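Local coordinates for protein nonsense-mediated mRNA decay factor SMG5 (Homo sapiens, PDB 2HWY) that acts in nonsense-mediated mRNA decay, where it promotes dephosphorylation of UPF1, while lacking RNase activity of its own, at residues Val18-Ala23 / Ile54-Ala59; Gly26-Ile31 / Leu154-Gln159. One frame throughout, in Å; residues are numbered along the deposited sequence.

Interaction 1. Residues Val18-Ala23 / Ile54-Ala59; sequences VIRQLA and IRYLEA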
loop_
_atom_site.group_PDB
_atom_site.type_symbol
_atom_site.label_atom_id
_atom_site.label_comp_id
_atom_site.label_asym_id
_atom_site.label_seq_id
_atom_site.Cartn_x
_atom_site.Cartn_y
_atom_site.Cartn_z
ATOM N N VAL A 18 6.304 4.521 -7.535
ATOM C CA VAL A 18 4.886 4.612 -7.860
ATOM C C VAL A 18 4.117 5.192 -6.664
ATOM O O VAL A 18 3.297 6.114 -6.812
ATOM C CB VAL A 18 4.322 3.220 -8.213
ATOM C CG1 VAL A 18 2.803 3.242 -8.250
ATOM C CG2 VAL A 18 4.888 2.744 -9.555
ATOM N N ILE A 19 4.394 4.642 -5.480
ATOM C CA ILE A 19 3.755 5.113 -4.269
ATOM C C ILE A 19 4.137 6.570 -4.017
ATOM O O ILE A 19 3.277 7.387 -3.697
ATOM C CB ILE A 19 4.023 4.159 -3.050
ATOM C CG1 ILE A 19 3.259 2.848 -3.242
ATOM C CG2 ILE A 19 3.543 4.767 -1.732
ATOM C CD1 ILE A 19 4.071 1.732 -3.764
ATOM N N ARG A 20 5.400 6.918 -4.215
ATOM C CA ARG A 20 5.802 8.320 -4.079
ATOM C C ARG A 20 4.919 9.226 -4.915
ATOM O O ARG A 20 4.366 10.187 -4.420
ATOM C CB ARG A 20 7.257 8.521 -4.471
ATOM C CG ARG A 20 7.765 9.965 -4.255
ATOM C CD ARG A 20 9.217 10.171 -4.737
ATOM N NE ARG A 20 10.058 9.049 -4.325
ATOM C CZ ARG A 20 10.727 8.963 -3.176
ATOM N NH1 ARG A 20 10.690 9.951 -2.288
ATOM N NH2 ARG A 20 11.453 7.877 -2.917
ATOM N N GLN A 21 4.783 8.893 -6.187
ATOM C CA GLN A 21 3.938 9.658 -7.105
ATOM C C GLN A 21 2.520 9.811 -6.579
ATOM O O GLN A 21 1.985 10.911 -6.545
ATOM C CB GLN A 21 3.891 8.968 -8.468
ATOM C CG GLN A 21 3.600 9.888 -9.633
ATOM C CD GLN A 21 4.708 10.881 -9.883
ATOM O OE1 GLN A 21 5.849 10.692 -9.440
ATOM N NE2 GLN A 21 4.382 11.956 -10.584
ATOM N N LEU A 22 1.920 8.706 -6.157
ATOM C CA LEU A 22 0.499 8.689 -5.773
ATOM C C LEU A 22 0.267 9.419 -4.466
ATOM O O LEU A 22 -0.687 10.172 -4.337
ATOM C CB LEU A 22 0.011 7.247 -5.648
ATOM C CG LEU A 22 0.133 6.480 -6.963
ATOM C CD1 LEU A 22 0.262 4.984 -6.724
ATOM C CD2 LEU A 22 -1.030 6.810 -7.883
ATOM N N ALA A 23 1.171 9.191 -3.517
ATOM C CA ALA A 23 1.129 9.798 -2.190
ATOM C C ALA A 23 1.400 11.292 -2.227
ATOM O O ALA A 23 1.030 12.036 -1.321
ATOM C CB ALA A 23 2.153 9.119 -1.304
ATOM N N ILE A 54 10.370 2.290 4.493
ATOM C CA ILE A 54 10.196 3.022 5.748
ATOM C C ILE A 54 10.791 4.415 5.673
ATOM O O ILE A 54 10.095 5.397 5.966
ATOM C CB ILE A 54 10.801 2.277 6.964
ATOM C CG1 ILE A 54 9.792 1.282 7.528
ATOM C CG2 ILE A 54 11.162 3.248 8.081
ATOM C CD1 ILE A 54 10.439 0.178 8.308
ATOM N N ARG A 55 12.075 4.491 5.301
ATOM C CA ARG A 55 12.772 5.772 5.282
ATOM C C ARG A 55 12.017 6.798 4.443
ATOM O O ARG A 55 11.807 7.934 4.860
ATOM C CB ARG A 55 14.195 5.599 4.745
ATOM C CG ARG A 55 15.110 4.799 5.658
ATOM N N TYR A 56 11.520 6.390 3.273
ATOM C CA TYR A 56 10.710 7.266 2.437
ATOM C C TYR A 56 9.516 7.793 3.189
ATOM O O TYR A 56 9.256 9.000 3.202
ATOM C CB TYR A 56 10.189 6.514 1.212
ATOM C CG TYR A 56 8.919 7.106 0.660
ATOM C CD1 TYR A 56 8.952 8.249 -0.130
ATOM C CD2 TYR A 56 7.677 6.546 0.958
ATOM C CE1 TYR A 56 7.783 8.810 -0.632
ATOM C CE2 TYR A 56 6.492 7.102 0.455
ATOM C CZ TYR A 56 6.563 8.226 -0.342
ATOM O OH TYR A 56 5.409 8.771 -0.845
ATOM N N LEU A 57 8.775 6.859 3.786
ATOM C CA LEU A 57 7.563 7.167 4.546
ATOM C C LEU A 57 7.804 8.188 5.638
ATOM O O LEU A 57 6.973 9.071 5.853
ATOM C CB LEU A 57 6.971 5.887 5.149
ATOM C CG LEU A 57 6.279 4.941 4.155
ATOM C CD1 LEU A 57 5.932 3.624 4.813
ATOM C CD2 LEU A 57 5.042 5.562 3.577
ATOM N N GLU A 58 8.944 8.080 6.308
ATOM C CA GLU A 58 9.324 9.071 7.314
ATOM C C GLU A 58 9.727 10.418 6.704
ATOM O O GLU A 58 9.457 11.473 7.264
ATOM C CB GLU A 58 10.436 8.518 8.194
ATOM C CG GLU A 58 9.951 7.411 9.135
ATOM C CD GLU A 58 11.068 6.486 9.595
ATOM O OE1 GLU A 58 10.896 5.821 10.626
ATOM O OE2 GLU A 58 12.125 6.419 8.937
ATOM N N ALA A 59 10.371 10.379 5.552
ATOM C CA ALA A 59 10.697 11.609 4.835
ATOM C C ALA A 59 9.409 12.364 4.448
ATOM O O ALA A 59 9.299 13.580 4.680
ATOM C CB ALA A 59 11.549 11.311 3.607
#

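Interaction 2. Residues Gly26-Ile31 / Leu154-Gln159; sequences GRFIVI and LDFYKQ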
loop_
_atom_site.group_PDB
_atom_site.type_symbol
_atom_site.label_atom_id
_atom_site.label_comp_id
_atom_site.label_asym_id
_atom_site.label_seq_id
_atom_site.Cartn_x
_atom_site.Cartn_y
_atom_site.Cartn_z
ATOM N N GLY A 26 -1.607 14.060 -4.083
ATOM C CA GLY A 26 -2.652 14.802 -3.369
ATOM C C GLY A 26 -4.052 14.455 -3.869
ATOM O O GLY A 26 -5.016 15.109 -3.495
ATOM N N ARG A 27 -4.162 13.422 -4.708
ATOM C CA ARG A 27 -5.455 12.926 -5.200
ATOM C C ARG A 27 -5.877 11.690 -4.405
ATOM O O ARG A 27 -6.997 11.213 -4.544
ATOM C CB ARG A 27 -5.384 12.563 -6.697
ATOM C CG ARG A 27 -4.549 13.510 -7.568
ATOM C CD ARG A 27 -5.358 14.576 -8.277
ATOM N NE ARG A 27 -5.795 14.151 -9.605
ATOM C CZ ARG A 27 -4.990 13.971 -10.657
ATOM N NH1 ARG A 27 -3.669 14.155 -10.567
ATOM N NH2 ARG A 27 -5.514 13.578 -11.817
ATOM N N PHE A 28 -4.964 11.166 -3.588
ATOM C CA PHE A 28 -5.256 10.030 -2.724
ATOM C C PHE A 28 -4.727 10.248 -1.307
ATOM O O PHE A 28 -3.808 11.041 -1.076
ATOM C CB PHE A 28 -4.641 8.767 -3.312
ATOM C CG PHE A 28 -5.101 8.475 -4.699
ATOM C CD1 PHE A 28 -4.268 8.716 -5.794
ATOM C CD2 PHE A 28 -6.379 7.975 -4.933
ATOM C CE1 PHE A 28 -4.703 8.443 -7.108
ATOM C CE2 PHE A 28 -6.821 7.709 -6.253
ATOM C CZ PHE A 28 -5.974 7.940 -7.333
ATOM N N ILE A 29 -5.347 9.540 -0.370
ATOM C CA ILE A 29 -4.819 9.340 0.975
ATOM C C ILE A 29 -4.208 7.952 0.994
ATOM O O ILE A 29 -4.892 6.980 0.683
ATOM C CB ILE A 29 -5.950 9.385 2.041
ATOM C CG1 ILE A 29 -6.339 10.826 2.366
ATOM C CG2 ILE A 29 -5.527 8.666 3.313
ATOM C CD1 ILE A 29 -7.568 10.930 3.250
ATOM N N VAL A 30 -2.935 7.854 1.371
ATOM C CA VAL A 30 -2.269 6.556 1.448
ATOM C C VAL A 30 -2.296 6.020 2.885
ATOM O O VAL A 30 -1.544 6.477 3.749
ATOM C CB VAL A 30 -0.828 6.615 0.926
ATOM C CG1 VAL A 30 -0.103 5.329 1.266
ATOM C CG2 VAL A 30 -0.799 6.828 -0.575
ATOM N N ILE A 31 -3.183 5.054 3.122
ATOM C CA ILE A 31 -3.216 4.301 4.366
ATOM C C ILE A 31 -2.218 3.142 4.279
ATOM O O ILE A 31 -2.388 2.244 3.455
ATOM C CB ILE A 31 -4.629 3.752 4.635
ATOM C CG1 ILE A 31 -5.664 4.873 4.519
ATOM C CG2 ILE A 31 -4.710 3.118 6.019
ATOM C CD1 ILE A 31 -5.326 6.118 5.377
ATOM N N LEU A 154 1.644 -1.310 -10.653
ATOM C CA LEU A 154 1.885 -0.810 -12.014
ATOM C C LEU A 154 0.645 -0.817 -12.915
ATOM O O LEU A 154 0.560 -0.004 -13.837
ATOM C CB LEU A 154 3.021 -1.575 -12.695
ATOM C CG LEU A 154 4.329 -1.699 -11.902
ATOM C CD1 LEU A 154 5.419 -2.143 -12.823
ATOM C CD2 LEU A 154 4.710 -0.401 -11.219
ATOM N N ASP A 155 -0.306 -1.738 -12.675
ATOM C CA ASP A 155 -1.574 -1.698 -13.394
ATOM C C ASP A 155 -2.370 -0.447 -13.035
ATOM O O ASP A 155 -2.811 0.294 -13.875
ATOM C CB ASP A 155 -2.400 -2.951 -13.096
ATOM N N PHE A 156 -2.474 -0.202 -11.731
ATOM C CA PHE A 156 -3.137 1.000 -11.241
ATOM C C PHE A 156 -2.406 2.248 -11.772
ATOM O O PHE A 156 -3.035 3.192 -12.253
ATOM C CB PHE A 156 -3.176 0.983 -9.704
ATOM C CG PHE A 156 -3.887 2.171 -9.091
ATOM C CD1 PHE A 156 -5.241 2.113 -8.781
ATOM C CD2 PHE A 156 -3.186 3.341 -8.797
ATOM C CE1 PHE A 156 -5.887 3.204 -8.203
ATOM C CE2 PHE A 156 -3.833 4.439 -8.227
ATOM C CZ PHE A 156 -5.189 4.365 -7.932
ATOM N N TYR A 157 -1.076 2.213 -11.723
ATOM C CA TYR A 157 -0.263 3.369 -12.073
ATOM C C TYR A 157 -0.352 3.729 -13.540
ATOM O O TYR A 157 -0.490 4.902 -13.907
ATOM C CB TYR A 157 1.212 3.141 -11.735
ATOM C CG TYR A 157 1.992 4.382 -12.028
ATOM C CD1 TYR A 157 1.704 5.566 -11.344
ATOM C CD2 TYR A 157 2.952 4.414 -13.032
ATOM C CE1 TYR A 157 2.375 6.737 -11.616
ATOM C CE2 TYR A 157 3.629 5.581 -13.315
ATOM C CZ TYR A 157 3.333 6.741 -12.596
ATOM O OH TYR A 157 3.994 7.921 -12.853
ATOM N N LYS A 158 -0.248 2.709 -14.378
ATOM C CA LYS A 158 -0.351 2.913 -15.797
ATOM C C LYS A 158 -1.795 3.336 -16.159
ATOM O O LYS A 158 -1.987 4.219 -16.999
ATOM C CB LYS A 158 0.214 1.692 -16.553
ATOM C CG LYS A 158 1.730 1.444 -16.214
ATOM C CD LYS A 158 2.593 1.050 -17.416
ATOM C CE LYS A 158 3.099 2.275 -18.205
ATOM N NZ LYS A 158 3.323 2.040 -19.701
ATOM N N GLN A 159 -2.806 2.794 -15.480
ATOM C CA GLN A 159 -4.178 3.333 -15.647
ATOM C C GLN A 159 -4.290 4.823 -15.209
ATOM O O GLN A 159 -4.975 5.626 -15.850
ATOM C CB GLN A 159 -5.238 2.482 -14.906
ATOM C CG GLN A 159 -5.978 1.435 -15.786
ATOM C CD GLN A 159 -7.449 1.222 -15.377
ATOM O OE1 GLN A 159 -7.845 1.530 -14.249
ATOM N NE2 GLN A 159 -8.262 0.695 -16.307
#

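Interaction 1. Residues Val18-Ala23 / Ile54-Ala59
Tyr56 reaches from helix 48-63 to Arg20 and Ala23 on helix 16-25, bridging axes that run nearly parallel (18°) and lie 11.6 Å apart. A long flat side chain suits this spacing. With CG anti to the backbone N (chi1 155°), Tyr56 carries its ring across toward the other helix.

Arg20 meets the ring by van der Waals packing. One face of its guanidinium lies against the ring's CD1-CE1 edge, with NH1 3.3 Å from Tyr56 CD1 and the two planes 80° apart. Because NH1 sits near the ring plane, this is not a cation over the pi face.

In the apolar packing, Arg20 CG lies 3.8 Å from Tyr56 CE1, and Ile19 CG2 touches CE2 more distantly.

The phenol hydroxyl is hydrogen-bonded to Glu60, one turn along its own helix. The Ala23 methyl lies beside it, a small residue suiting a place where the phenol end nears the helix. Replaced by an alanine, Tyr56 would probably leave the Glu60 carboxylate without its hydroxyl mate and a gap between the helices.

The two helices pack on the parallel sheet of the PIN domain: Ala23 rests on Val30 and Leu57 on Ile32 of strand 29-32, while Val18 and Leu22 lean on helix 153-159.

Interaction 2. Residues Gly26-Ile31 / Leu154-Gln159
Phe28 and Phe156 approach each other from opposite directions, and Phe156 brings the CZ end of its edge to the Phe28 ring, with Phe28 CZ 3.7 Å from Phe156 CZ. The same Phe156 CZ is nearly equidistant from the two flanking carbons of Phe28, at 4.1 Å from CE2 and 4.2 Å from CE1. The rings form an offset edge-to-face pair: the edge of Phe156 turns toward the face of Phe28, the centroids stand 5.6 Å apart and the planes are inclined at 62°.

Large side chains suit the wide separation of the backbones, the nearest pair of CA atoms, those of Phe28 and Tyr157, being 12.5 Å apart. Phe156 gains its reach by placing CG anti to the backbone N (chi1 -178°), which extends the ring from its helix toward the strand side.

Around the pair is a shell of further hydrophobic groups. Leu22 of helix 16-25 and Leu5 of strand 4-7 each touch both phenylalanines, and Arg27 CB lies over one face of Phe28. Trp160, just past the helix, also meets the Phe28 ring.

Beyond these, the backbone sets the positions. Gly26 leaves helix 16-25 with a positive phi (74°), a conformation easy for a residue without a side chain, and Ser25 OG bonds to Arg27 N in the same turn. Strand 29-32 is then bonded to its neighbours through Ile29 and Val30. At the other end, Asn152 OD1 accepts a bond from Asp155 N in the first turn of helix 153-159.

No hydrogen bond or ion pair crosses this contact, which buries 71 Å². Its cohesion comes from burial of apolar surface, dispersion and probably a weak ring quadrupole term, joining the C-terminal helix to the start of strand 29-32.

Interactions 1 and 2 have centres 12 Å apart and share helix 16-25 as the element between them. That helix meets helix 48-63 through interaction 1, while its residues also touch both segments of interaction 2: Leu22 CD2 lies 3.7 Å from Phe156 CE2, Val18 CG2 is 3.6 Å from Leu154 CD2, and Ala23 CB is 3.8 Å from Val30 CG2. Ala23 touches Tyr56 and also Val30, which belongs to segment 26-31 but does not carry interaction 2. The segments alternate along the chain, and helix 153-159, late in the chain, packs beside helix 16-25. Together the contacts join three helices and the sheet of the PIN domain.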